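Variable region-containing chitin-binding protein 3 (Branchiostoma floridae, PDB 1XT5) is an immune-type receptor of amphioxus that probably binds chitin and may hydrolyse it, with its first, V-type immunoglobulin domain forming this chain. Local coordinates at residues H11-V16 and V128-G133; V16-T21 and V99-G104; Q35-S40 and C109-W114; G56-Q61 and V86-A91. One frame throughout, in Å; residues are numbered along the deposited sequence.

Interaction 1 of 4, residues H11-V16 and V128-G133; sequences HTEVEV and VLKVTG
Glu13 to Val16 run parallel to Val128 to Thr132. This is the pairing of strand A' with strand G found in immunoglobulin V-type domains. The strand axes come within 4.7 Å of each other and diverge by 23°. Five backbone hydrogen bonds join them, from Val128 N to Thr12 O (2.9 Å) at one end to Thr132 N on Val16 O at the other. Val14 and Val16 each use both N and O.

One face carries the charged groups. The extended chain of Lys130 runs obliquely back toward Glu13, and its NZ forms a salt bridge with Glu13 OE1 at 2.8 Å. The ammonium comes in on the syn side, 24° out of the carboxylate plane. Glu15 has CG anti to the backbone N (chi1 -179°), which carries its extended chain to Thr132. There Thr132 OG1 donates to the anti lone pair of Glu15 OE1, at 2.6 Å. Glu15 OE2 lies 5.1 Å from Lys130 NZ, so these charges may still attract each other.

Val14, Val16, Leu129 and Val131 project on the other face. Val22, of the other sheet, touches Val14 and Val16 and ties this edge to the core of the sandwich. Tyr107, on the neighbouring strand of the same sheet, touches Leu129. Leu129 CD1 meets both valines, with Val14 CG2 at 3.7 Å in the conformer described and Val16 CG1 at 4.0 Å.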
loop_
_atom_site.group_PDB
_atom_site.type_symbol
_atom_site.label_atom_id
_atom_site.label_comp_id
_atom_site.label_asym_id
_atom_site.label_seq_id
_atom_site.Cartn_x
_atom_site.Cartn_y
_atom_site.Cartn_z
ATOM N N HIS A 11 11.560 -2.969 -4.770
ATOM C CA HIS A 11 11.865 -4.264 -4.251
ATOM C C HIS A 11 10.707 -5.225 -4.490
ATOM O O HIS A 11 9.559 -4.904 -4.139
ATOM C CB HIS A 11 12.159 -4.225 -2.747
ATOM C CG HIS A 11 13.423 -3.526 -2.432
ATOM N ND1 HIS A 11 13.619 -2.182 -2.628
ATOM C CD2 HIS A 11 14.563 -4.030 -1.890
ATOM C CE1 HIS A 11 14.849 -1.866 -2.227
ATOM N NE2 HIS A 11 15.451 -2.988 -1.767
ATOM N N THR A 12 10.974 -6.397 -5.042
ATOM C CA THR A 12 9.986 -7.443 -5.167
ATOM C C THR A 12 9.903 -8.352 -3.961
ATOM O O THR A 12 8.962 -9.127 -3.825
ATOM C CB THR A 12 10.194 -8.250 -6.453
ATOM O OG1 THR A 12 11.512 -8.788 -6.450
ATOM C CG2 THR A 12 10.015 -7.387 -7.687
ATOM N N GLU A 13 10.889 -8.234 -3.084
ATOM C CA GLU A 13 10.890 -8.974 -1.820
ATOM C C GLU A 13 11.740 -8.199 -0.818
ATOM O O GLU A 13 12.694 -7.525 -1.196
ATOM C CB GLU A 13 11.375 -10.404 -2.019
ATOM C CG GLU A 13 12.804 -10.491 -2.472
ATOM C CD GLU A 13 13.203 -11.965 -2.621
ATOM O OE1 GLU A 13 13.927 -12.461 -1.760
ATOM O OE2 GLU A 13 12.730 -12.633 -3.563
ATOM N N VAL A 14 11.399 -8.377 0.426
ATOM C CA VAL A 14 12.075 -7.837 1.609
ATOM C C VAL A 14 12.070 -8.910 2.671
ATOM O O VAL A 14 11.174 -9.727 2.728
ATOM C CB VAL A 14 11.429 -6.536 2.123
ATOM C CG1 VAL A 14 11.466 -5.470 1.019
ATOM C CG2 VAL A 14 10.013 -6.716 2.603
ATOM N N GLU A 15 13.085 -8.926 3.517
ATOM C CA GLU A 15 13.208 -9.935 4.589
ATOM C C GLU A 15 13.404 -9.202 5.914
ATOM O O GLU A 15 14.135 -8.196 5.966
ATOM C CB GLU A 15 14.326 -10.894 4.296
ATOM C CG GLU A 15 14.490 -11.960 5.349
ATOM C CD GLU A 15 15.364 -13.151 4.984
ATOM O OE1 GLU A 15 15.591 -13.958 5.910
ATOM O OE2 GLU A 15 15.808 -13.236 3.830
ATOM N N VAL A 16 12.826 -9.749 6.978
ATOM C CA VAL A 16 13.047 -9.267 8.325
ATOM C C VAL A 16 12.894 -10.409 9.308
ATOM O O VAL A 16 12.219 -11.399 9.037
ATOM C CB VAL A 16 11.990 -8.191 8.654
ATOM C CG1 VAL A 16 10.604 -8.755 8.833
ATOM C CG2 VAL A 16 12.435 -7.394 9.869
ATOM N N VAL A 128 6.924 -9.350 -1.718
ATOM C CA VAL A 128 6.953 -10.466 -0.786
ATOM C C VAL A 128 7.671 -10.104 0.469
ATOM O O VAL A 128 8.747 -9.463 0.416
ATOM C CB VAL A 128 7.652 -11.683 -1.498
ATOM C CG1 VAL A 128 8.002 -12.772 -0.503
ATOM C CG2 VAL A 128 6.755 -12.238 -2.562
ATOM N N LEU A 129 7.126 -10.504 1.586
ATOM C CA LEU A 129 7.773 -10.390 2.885
ATOM C C LEU A 129 8.207 -11.816 3.333
ATOM O O LEU A 129 7.360 -12.670 3.496
ATOM C CB LEU A 129 6.839 -9.818 3.913
ATOM C CG LEU A 129 7.426 -9.712 5.344
ATOM C CD1 LEU A 129 8.700 -8.897 5.351
ATOM C CD2 LEU A 129 6.335 -9.176 6.265
ATOM N N LYS A 130 9.501 -11.967 3.483
ATOM C CA LYS A 130 10.105 -13.158 4.068
ATOM C C LYS A 130 10.399 -12.894 5.514
ATOM O O LYS A 130 11.003 -11.859 5.879
ATOM C CB LYS A 130 11.396 -13.552 3.349
ATOM C CG LYS A 130 11.244 -14.001 1.939
ATOM C CD LYS A 130 12.622 -14.191 1.292
ATOM C CE LYS A 130 12.638 -14.937 0.031
ATOM N NZ LYS A 130 13.981 -15.041 -0.617
ATOM N N VAL A 131 9.932 -13.775 6.392
ATOM C CA VAL A 131 10.196 -13.690 7.817
ATOM C C VAL A 131 11.268 -14.714 8.126
ATOM O O VAL A 131 11.029 -15.898 8.009
ATOM C CB VAL A 131 8.926 -13.847 8.662
ATOM C CG1 VAL A 131 9.245 -13.741 10.144
ATOM C CG2 VAL A 131 7.864 -12.845 8.234
ATOM N N THR A 132 12.456 -14.254 8.511
ATOM C CA THR A 132 13.590 -15.133 8.744
ATOM C C THR A 132 13.255 -16.199 9.744
ATOM O O THR A 132 12.746 -15.876 10.817
ATOM C CB THR A 132 14.785 -14.306 9.254
ATOM O OG1 THR A 132 14.955 -13.201 8.322
ATOM C CG2 THR A 132 16.073 -15.091 9.364
ATOM N N GLY A 133 13.551 -17.444 9.397
ATOM C CA GLY A 133 13.290 -18.539 10.275
ATOM C C GLY A 133 11.882 -19.020 10.292
ATOM O O GLY A 133 11.579 -19.945 11.064
#

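Interaction 2 of 4, residues V16-T21 and V99-G104; sequences VHAGGT and VHPQDG
Val99 O accepts the N-H of Gly19 at 2.7 Å. The donor lies in the carbonyl plane, on a lone pair. Ala18 CA rests against the same oxygen, with 3.2 Å between Ala18 CA and Val99 O. Val99 N in turn donates to Gly20 O at 3.0 Å, so both polar backbone atoms of Val99 are taken up by one turn. That turn is a type II beta turn from His17 to Gly20, with Gly20 N bonded to His17 O. Gly19 takes the positive phi (91°) that favours glycine at this place in the turn.

The Val99 side chain is buried. Its CG1 is anti to the backbone N (chi1 168°) and meets Val16 CG1 tip to tip at 3.8 Å. Val99 CG2 lies against Gly20 O at 3.2 Å. Val22 and Val131 add to this apolar cluster. Ala18 CB makes a looser contact with Pro101 CD.

In the V-type fold the 16-21 segment leads from strand A' to strand B, and the 99-104 segment leads from strand E to strand F through a short 3-10 turn. Asp103 begins the D-x-G-x-Y-x-C motif that runs into strand F. His100 N donates to Asp103 OD2 at 2.8 Å, from 62° above the carboxylate plane. Arg83 NH1 forms a salt bridge to the same oxygen, which would probably keep Asp103 ionised. Tyr107, later in the motif, closes a tyrosine corner with its OH bonded to Asp103 O.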
loop_
_atom_site.group_PDB
_atom_site.type_symbol
_atom_site.label_atom_id
_atom_site.label_comp_id
_atom_site.label_asym_id
_atom_site.label_seq_id
_atom_site.Cartn_x
_atom_site.Cartn_y
_atom_site.Cartn_z
ATOM N N VAL A 16 12.826 -9.749 6.978
ATOM C CA VAL A 16 13.047 -9.267 8.325
ATOM C C VAL A 16 12.894 -10.409 9.308
ATOM O O VAL A 16 12.219 -11.399 9.037
ATOM C CB VAL A 16 11.990 -8.191 8.654
ATOM C CG1 VAL A 16 10.604 -8.755 8.833
ATOM C CG2 VAL A 16 12.435 -7.394 9.869
ATOM N N HIS A 17 13.509 -10.258 10.483
ATOM C CA HIS A 17 13.257 -11.201 11.575
ATOM C C HIS A 17 11.894 -10.929 12.204
ATOM O O HIS A 17 11.476 -9.768 12.301
ATOM C CB HIS A 17 14.411 -10.970 12.577
ATOM C CG HIS A 17 15.826 -11.150 12.147
ATOM N ND1 HIS A 17 16.863 -10.254 12.094
ATOM C CD2 HIS A 17 16.392 -12.301 11.730
ATOM C CE1 HIS A 17 17.978 -10.863 11.656
ATOM N NE2 HIS A 17 17.715 -12.150 11.417
ATOM N N ALA A 18 11.254 -11.962 12.736
ATOM C CA ALA A 18 10.010 -11.777 13.489
ATOM C C ALA A 18 10.374 -10.925 14.687
ATOM O O ALA A 18 11.433 -11.089 15.340
ATOM C CB ALA A 18 9.343 -13.092 13.835
ATOM N N GLY A 19 9.467 -10.026 15.020
ATOM C CA GLY A 19 9.575 -9.061 16.060
ATOM C C GLY A 19 10.171 -7.774 15.551
ATOM O O GLY A 19 10.075 -6.747 16.237
ATOM N N GLY A 20 10.745 -7.787 14.361
ATOM C CA GLY A 20 11.377 -6.615 13.811
ATOM C C GLY A 20 10.390 -5.720 13.068
ATOM O O GLY A 20 9.196 -5.979 13.042
ATOM N N THR A 21 10.898 -4.633 12.533
ATOM C CA THR A 21 10.209 -3.651 11.744
ATOM C C THR A 21 10.725 -3.705 10.313
ATOM O O THR A 21 11.942 -3.799 10.080
ATOM C CB THR A 21 10.359 -2.260 12.339
ATOM O OG1 THR A 21 9.759 -2.250 13.651
ATOM C CG2 THR A 21 9.694 -1.183 11.488
ATOM N N VAL A 99 6.824 -7.653 13.576
ATOM C CA VAL A 99 6.453 -8.626 12.573
ATOM C C VAL A 99 6.248 -10.004 13.166
ATOM O O VAL A 99 7.074 -10.536 13.903
ATOM C CB VAL A 99 7.502 -8.626 11.431
ATOM C CG1 VAL A 99 7.313 -9.792 10.529
ATOM C CG2 VAL A 99 7.447 -7.319 10.663
ATOM N N HIS A 100 5.102 -10.600 12.846
ATOM C CA HIS A 100 4.760 -11.936 13.357
ATOM C C HIS A 100 5.199 -13.017 12.387
ATOM O O HIS A 100 5.343 -12.773 11.208
ATOM C CB HIS A 100 3.247 -12.055 13.527
ATOM C CG HIS A 100 2.664 -11.238 14.630
ATOM N ND1 HIS A 100 3.000 -9.918 14.873
ATOM C CD2 HIS A 100 1.761 -11.572 15.579
ATOM C CE1 HIS A 100 2.293 -9.515 15.941
ATOM N NE2 HIS A 100 1.506 -10.507 16.398
ATOM N N PRO A 101 5.407 -14.202 12.889
ATOM C CA PRO A 101 5.763 -15.323 11.956
ATOM C C PRO A 101 4.855 -15.411 10.730
ATOM O O PRO A 101 5.283 -15.510 9.543
ATOM C CB PRO A 101 5.693 -16.540 12.848
ATOM C CG PRO A 101 5.989 -16.058 14.224
ATOM C CD PRO A 101 5.367 -14.659 14.276
ATOM N N GLN A 102 3.547 -15.278 10.948
ATOM C CA GLN A 102 2.615 -15.435 9.830
ATOM C C GLN A 102 2.423 -14.153 9.051
ATOM O O GLN A 102 1.583 -14.198 8.128
ATOM C CB GLN A 102 1.278 -15.896 10.374
ATOM C CG GLN A 102 1.416 -17.271 11.005
ATOM C CD GLN A 102 2.344 -18.268 10.353
ATOM O OE1 GLN A 102 3.424 -18.699 10.804
ATOM N NE2 GLN A 102 1.913 -18.699 9.181
ATOM N N ASP A 103 3.158 -13.121 9.334
ATOM C CA ASP A 103 3.147 -11.968 8.467
ATOM C C ASP A 103 3.886 -12.226 7.161
ATOM O O ASP A 103 3.750 -11.440 6.221
ATOM C CB ASP A 103 3.748 -10.730 9.136
ATOM C CG ASP A 103 2.919 -10.062 10.195
ATOM O OD1 ASP A 103 1.711 -10.319 10.291
ATOM O OD2 ASP A 103 3.523 -9.299 10.968
ATOM N N GLY A 104 4.688 -13.309 7.027
ATOM C CA GLY A 104 5.251 -13.602 5.724
ATOM C C GLY A 104 4.179 -13.816 4.704
ATOM O O GLY A 104 3.084 -14.327 4.980
#

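Interaction 3 of 4, residues Q35-S40 and C109-W114; sequences QPPVIS and CQVAQW. With SO4 (sulfate ion), chain B.
Strands C and F of the V-type domain pair here, near the middle of its six-stranded sheet, and the contact runs on into the loops beyond them, which correspond to CDR1 and CDR3. Cys109 begins the strand F segment and is bonded to Cys26 in the disulfide between the two sheets. Val38 with Ala112 and Ser40 with Gln110 are antiparallel hydrogen-bonded pairs, and Val38 N reaches Ala112 O at 2.8 Å. Between them Ile39 and Val111 form a non-hydrogen-bonded pair. Val111 CG1 lies beside Ile39 CD1 at 4.1 Å and Pro37 CG at 3.8 Å. A water joins Val38 O, Ser40 OG and Gln110 NE2.

Past the strand ends, Trp114 folds back against the prolines. Its CG is anti to the carbonyl carbon (chi1 -72°), which swings the indole toward them. Trp114 NE1 makes a weak hydrogen bond to Pro37 O at 3.1 Å, at the ring edge. Pro36 O lies over a ring face, where the angle is too poor for a bond. Pro36 CG touches Trp114 CZ2 at 3.9 Å. Gln113 NE2 bonds to Asp33 OD2 and to O2 of a sulfate (3.0 Å), probably from the crystallisation liquor.

Pro36 and Pro37 lack an N-H, so their backbones bond through the carbonyl oxygens alone. A water that donates to Pro36 O (2.8 Å) also accepts from Trp114 N, and the indole N-H bonds Pro37 O only weakly.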
loop_
_atom_site.group_PDB
_atom_site.type_symbol
_atom_site.label_atom_id
_atom_site.label_comp_id
_atom_site.label_asym_id
_atom_site.label_seq_id
_atom_site.Cartn_x
_atom_site.Cartn_y
_atom_site.Cartn_z
ATOM N N GLN A 35 -6.619 14.677 -8.951
ATOM C CA GLN A 35 -7.415 14.344 -7.773
ATOM C C GLN A 35 -6.689 13.309 -6.897
ATOM O O GLN A 35 -6.012 12.408 -7.463
ATOM C CB GLN A 35 -8.795 13.770 -8.144
ATOM C CG GLN A 35 -9.627 14.807 -8.878
ATOM C CD GLN A 35 -11.058 14.364 -9.072
ATOM O OE1 GLN A 35 -11.335 13.191 -9.335
ATOM N NE2 GLN A 35 -11.979 15.303 -8.903
ATOM N N PRO A 36 -6.738 13.390 -5.581
ATOM C CA PRO A 36 -6.018 12.359 -4.766
ATOM C C PRO A 36 -6.600 10.978 -4.973
ATOM O O PRO A 36 -7.801 10.822 -5.081
ATOM C CB PRO A 36 -6.256 12.847 -3.339
ATOM C CG PRO A 36 -7.452 13.739 -3.435
ATOM C CD PRO A 36 -7.458 14.374 -4.781
ATOM N N PRO A 37 -5.760 9.955 -5.109
ATOM C CA PRO A 37 -6.198 8.565 -5.225
ATOM C C PRO A 37 -6.430 7.952 -3.875
ATOM O O PRO A 37 -6.455 8.630 -2.853
ATOM C CB PRO A 37 -5.053 7.954 -6.051
ATOM C CG PRO A 37 -3.866 8.656 -5.479
ATOM C CD PRO A 37 -4.292 10.084 -5.279
ATOM N N VAL A 38 -6.636 6.650 -3.865
ATOM C CA VAL A 38 -6.783 5.861 -2.665
ATOM C C VAL A 38 -5.805 4.701 -2.687
ATOM O O VAL A 38 -5.666 4.006 -3.706
ATOM C CB VAL A 38 -8.240 5.444 -2.445
ATOM C CG1 VAL A 38 -8.885 4.776 -3.621
ATOM C CG2 VAL A 38 -8.319 4.572 -1.190
ATOM N N ILE A 39 -5.093 4.575 -1.568
ATOM C CA ILE A 39 -4.033 3.587 -1.403
ATOM C C ILE A 39 -4.555 2.450 -0.587
ATOM O O ILE A 39 -5.136 2.667 0.494
ATOM C CB ILE A 39 -2.825 4.233 -0.637
ATOM C CG1 ILE A 39 -2.109 5.285 -1.468
ATOM C CG2 ILE A 39 -1.860 3.195 -0.090
ATOM C CD1 ILE A 39 -2.819 6.449 -2.085
ATOM N N SER A 40 -4.339 1.221 -1.044
ATOM C CA SER A 40 -4.645 0.030 -0.291
ATOM C C SER A 40 -3.429 -0.891 -0.273
ATOM O O SER A 40 -2.806 -1.110 -1.305
ATOM C CB SER A 40 -5.803 -0.740 -0.936
ATOM O OG SER A 40 -6.955 0.046 -1.072
ATOM N N CYS A 109 0.614 -3.395 -3.109
ATOM C CA CYS A 109 0.444 -1.948 -3.073
ATOM C C CYS A 109 -0.466 -1.602 -4.257
ATOM O O CYS A 109 -0.061 -1.739 -5.399
ATOM C CB CYS A 109 1.793 -1.278 -3.208
ATOM S SG CYS A 109 1.602 0.525 -3.118
ATOM N N GLN A 110 -1.679 -1.205 -3.948
ATOM C CA GLN A 110 -2.689 -0.854 -4.929
ATOM C C GLN A 110 -2.969 0.638 -4.791
ATOM O O GLN A 110 -3.233 1.131 -3.695
ATOM C CB GLN A 110 -3.956 -1.661 -4.701
ATOM C CG GLN A 110 -5.064 -1.305 -5.680
ATOM C CD GLN A 110 -6.256 -2.162 -5.410
ATOM O OE1 GLN A 110 -6.312 -3.312 -5.806
ATOM N NE2 GLN A 110 -7.182 -1.652 -4.640
ATOM N N VAL A 111 -2.963 1.352 -5.911
ATOM C CA VAL A 111 -3.291 2.764 -5.925
ATOM C C VAL A 111 -4.360 2.951 -7.014
ATOM O O VAL A 111 -4.204 2.456 -8.143
ATOM C CB VAL A 111 -2.071 3.657 -6.151
ATOM C CG1 VAL A 111 -2.450 5.136 -5.992
ATOM C CG2 VAL A 111 -0.930 3.313 -5.216
ATOM N N ALA A 112 -5.448 3.635 -6.675
ATOM C CA ALA A 112 -6.575 3.718 -7.587
ATOM C C ALA A 112 -7.229 5.091 -7.488
ATOM O O ALA A 112 -7.273 5.696 -6.415
ATOM C CB ALA A 112 -7.642 2.673 -7.241
ATOM N N GLN A 113 -7.788 5.530 -8.599
ATOM C CA GLN A 113 -8.730 6.619 -8.548
ATOM C C GLN A 113 -9.853 6.312 -7.554
ATOM O O GLN A 113 -10.224 5.147 -7.406
ATOM C CB GLN A 113 -9.367 6.854 -9.891
ATOM C CG GLN A 113 -8.389 7.247 -10.959
ATOM C CD GLN A 113 -9.100 7.394 -12.295
ATOM O OE1 GLN A 113 -9.729 6.456 -12.776
ATOM N NE2 GLN A 113 -9.028 8.576 -12.872
ATOM N N TRP A 114 -10.419 7.315 -6.930
ATOM C CA TRP A 114 -11.535 7.093 -6.009
ATOM C C TRP A 114 -12.717 6.409 -6.701
ATOM O O TRP A 114 -13.415 5.621 -6.068
ATOM C CB TRP A 114 -12.056 8.388 -5.422
ATOM C CG TRP A 114 -11.168 9.030 -4.417
ATOM C CD1 TRP A 114 -9.948 8.659 -3.982
ATOM C CD2 TRP A 114 -11.461 10.231 -3.681
ATOM N NE1 TRP A 114 -9.458 9.491 -3.044
ATOM C CE2 TRP A 114 -10.383 10.506 -2.835
ATOM C CE3 TRP A 114 -12.560 11.093 -3.661
ATOM C CZ2 TRP A 114 -10.323 11.604 -1.975
ATOM C CZ3 TRP A 114 -12.521 12.176 -2.824
ATOM C CH2 TRP A 114 -11.441 12.426 -2.006
HETATM S S SO4 B . -10.675 9.375 -16.820
HETATM O O1 SO4 B . -12.001 10.133 -16.930
HETATM O O2 SO4 B . -10.207 9.481 -15.431
HETATM O O3 SO4 B . -9.712 9.843 -17.723
HETATM O O4 SO4 B . -10.975 7.978 -17.116
HETATM O O HOH W 1 -9.434 9.964 -7.148
HETATM O O HOH W 2 -6.860 1.290 -3.534
#

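Interaction 4 of 4, residues G56-Q61 and V86-A91; sequences GNYNWQ and VANLAA
Tyr58 reaches from the end of its strand to Leu89 and Ala90. From CB the ring leaves with CG anti to the carbonyl carbon (chi1 -69°), which carries its far end to the 86-91 segment. Tyr58 CD1 comes first, 4.1 Å from Leu89 CB. Tyr58 CE1 and CZ are nearer, both 3.7 Å from Leu89 CB. This is a CH-pi contact over one face, with Leu89 CB 3.9 Å from the ring centroid and displaced to the CE1-CZ side. At the tip, Tyr58 OH accepts a bent hydrogen bond from Ala90 N at 3.1 Å (135°). Ala90 N is shared with Asn88 OD1 by a weak bond. Glu69 OE1 bonds to the hydroxyl, while Glu69 OE2 takes Leu89 N, so one carboxylate holds both partners. Phe67 meets the Tyr58 ring at about 20° between planes.

Leu89 runs the other way alongside Tyr58. Leu89 CD1 packs 3.5 Å from Asn57 C, and Leu89 CD2 lies 4.1 Å from Gly56 C. Leu89 and Ala90 are the middle residues of a type I turn from Asn88 to Ala91. It lies between strands D and E and packs on the end of strand C', joining the two sheets of the V-type sandwich.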
loop_
_atom_site.group_PDB
_atom_site.type_symbol
_atom_site.label_atom_id
_atom_site.label_comp_id
_atom_site.label_asym_id
_atom_site.label_seq_id
_atom_site.Cartn_x
_atom_site.Cartn_y
_atom_site.Cartn_z
ATOM N N GLY A 56 -5.837 4.244 2.827
ATOM C CA GLY A 56 -5.787 5.652 3.096
ATOM C C GLY A 56 -5.958 6.500 1.871
ATOM O O GLY A 56 -5.784 6.045 0.742
ATOM N N ASN A 57 -6.266 7.776 2.104
ATOM C CA ASN A 57 -6.329 8.735 1.034
ATOM C C ASN A 57 -6.196 10.145 1.619
ATOM O O ASN A 57 -6.679 10.407 2.702
ATOM C CB ASN A 57 -7.644 8.682 0.226
ATOM C CG ASN A 57 -8.907 8.834 1.033
ATOM O OD1 ASN A 57 -9.474 7.907 1.576
ATOM N ND2 ASN A 57 -9.393 10.084 1.125
ATOM N N TYR A 58 -5.573 11.039 0.869
ATOM C CA TYR A 58 -5.650 12.451 1.230
ATOM C C TYR A 58 -7.107 12.919 1.121
ATOM O O TYR A 58 -7.845 12.443 0.253
ATOM C CB TYR A 58 -4.818 13.293 0.263
ATOM C CG TYR A 58 -3.332 13.076 0.400
ATOM C CD1 TYR A 58 -2.591 12.516 -0.626
ATOM C CD2 TYR A 58 -2.646 13.427 1.541
ATOM C CE1 TYR A 58 -1.236 12.331 -0.534
ATOM C CE2 TYR A 58 -1.276 13.228 1.650
ATOM C CZ TYR A 58 -0.578 12.668 0.627
ATOM O OH TYR A 58 0.774 12.441 0.726
ATOM N N ASN A 59 -7.481 13.837 1.952
ATOM C CA ASN A 59 -8.790 14.457 1.856
ATOM C C ASN A 59 -8.697 15.612 0.878
ATOM O O ASN A 59 -7.684 16.271 0.696
ATOM C CB ASN A 59 -9.258 14.929 3.219
ATOM C CG ASN A 59 -9.568 13.721 4.117
ATOM O OD1 ASN A 59 -10.000 12.681 3.635
ATOM N ND2 ASN A 59 -9.379 13.923 5.421
ATOM N N TRP A 60 -9.842 15.894 0.283
ATOM C CA TRP A 60 -9.988 16.953 -0.702
ATOM C C TRP A 60 -9.830 18.282 0.009
ATOM O O TRP A 60 -10.371 18.419 1.098
ATOM C CB TRP A 60 -11.400 16.837 -1.295
ATOM C CG TRP A 60 -11.735 17.891 -2.255
ATOM C CD1 TRP A 60 -11.351 17.978 -3.555
ATOM C CD2 TRP A 60 -12.540 19.049 -1.982
ATOM N NE1 TRP A 60 -11.863 19.123 -4.133
ATOM C CE2 TRP A 60 -12.604 19.791 -3.171
ATOM C CE3 TRP A 60 -13.180 19.442 -0.789
ATOM C CZ2 TRP A 60 -13.328 20.971 -3.198
ATOM C CZ3 TRP A 60 -13.903 20.617 -0.817
ATOM C CH2 TRP A 60 -13.937 21.308 -2.008
ATOM N N GLN A 61 -9.091 19.139 -0.653
ATOM C CA GLN A 61 -8.710 20.475 -0.189
ATOM C C GLN A 61 -9.430 21.526 -1.027
ATOM O O GLN A 61 -9.815 22.552 -0.474
ATOM C CB GLN A 61 -7.203 20.653 -0.214
ATOM C CG GLN A 61 -6.519 21.099 1.072
ATOM C CD GLN A 61 -6.433 20.115 2.214
ATOM O OE1 GLN A 61 -6.032 20.453 3.352
ATOM N NE2 GLN A 61 -6.769 18.827 2.108
ATOM N N VAL A 86 1.541 4.085 6.807
ATOM C CA VAL A 86 2.043 4.675 5.579
ATOM C C VAL A 86 2.314 6.132 5.871
ATOM O O VAL A 86 1.379 6.915 6.042
ATOM C CB VAL A 86 1.053 4.471 4.409
ATOM C CG1 VAL A 86 1.530 5.190 3.156
ATOM C CG2 VAL A 86 0.901 2.993 4.076
ATOM N N ALA A 87 3.587 6.516 5.924
ATOM C CA ALA A 87 3.960 7.880 6.308
ATOM C C ALA A 87 3.591 8.917 5.253
ATOM O O ALA A 87 3.335 10.079 5.616
ATOM C CB ALA A 87 5.460 7.965 6.566
ATOM N N ASN A 88 3.628 8.530 4.001
ATOM C CA ASN A 88 3.455 9.483 2.897
ATOM C C ASN A 88 2.561 8.843 1.855
ATOM O O ASN A 88 2.995 7.968 1.111
ATOM C CB ASN A 88 4.821 9.822 2.291
ATOM C CG ASN A 88 4.727 10.848 1.190
ATOM O OD1 ASN A 88 3.755 11.173 0.665
ATOM N ND2 ASN A 88 5.892 11.298 0.697
ATOM N N LEU A 89 1.279 9.274 1.787
ATOM C CA LEU A 89 0.387 8.625 0.850
ATOM C C LEU A 89 0.757 8.845 -0.584
ATOM O O LEU A 89 0.372 8.043 -1.459
ATOM C CB LEU A 89 -1.058 9.080 1.120
ATOM C CG LEU A 89 -1.692 8.571 2.395
ATOM C CD1 LEU A 89 -2.965 9.321 2.700
ATOM C CD2 LEU A 89 -1.962 7.081 2.346
ATOM N N ALA A 90 1.498 9.895 -0.897
ATOM C CA ALA A 90 1.974 10.151 -2.251
ATOM C C ALA A 90 3.143 9.248 -2.615
ATOM O O ALA A 90 3.476 9.187 -3.830
ATOM C CB ALA A 90 2.411 11.609 -2.423
ATOM N N ALA A 91 3.746 8.551 -1.689
ATOM C CA ALA A 91 4.906 7.660 -1.899
ATOM C C ALA A 91 4.715 6.523 -0.896
ATOM O O ALA A 91 5.374 6.455 0.144
ATOM C CB ALA A 91 6.207 8.411 -1.677
#

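Overall arrangement
From the N terminus, strand 13-17 enters interaction 1, which closes the longest loop by joining strand 122-132 near the C terminus. Interaction 2 begins at the end of strand 13-17 and shares Val16 with interaction 1, and its loop lies within the first. Interaction 3 starts at 35-40 and ends at 109-114, so it crosses interaction 2. Interaction 4 closes a short loop inside all three. Interactions 1 and 2 touch at one end of the sandwich, and 3 and 4 touch toward the other, where Ile39 and Gly56 pair. Centres of the two groups lie about 24 to 26 Å apart. The six-stranded sheet, through strands 122-132, 105-112, 38-44 and 50-58, connects them.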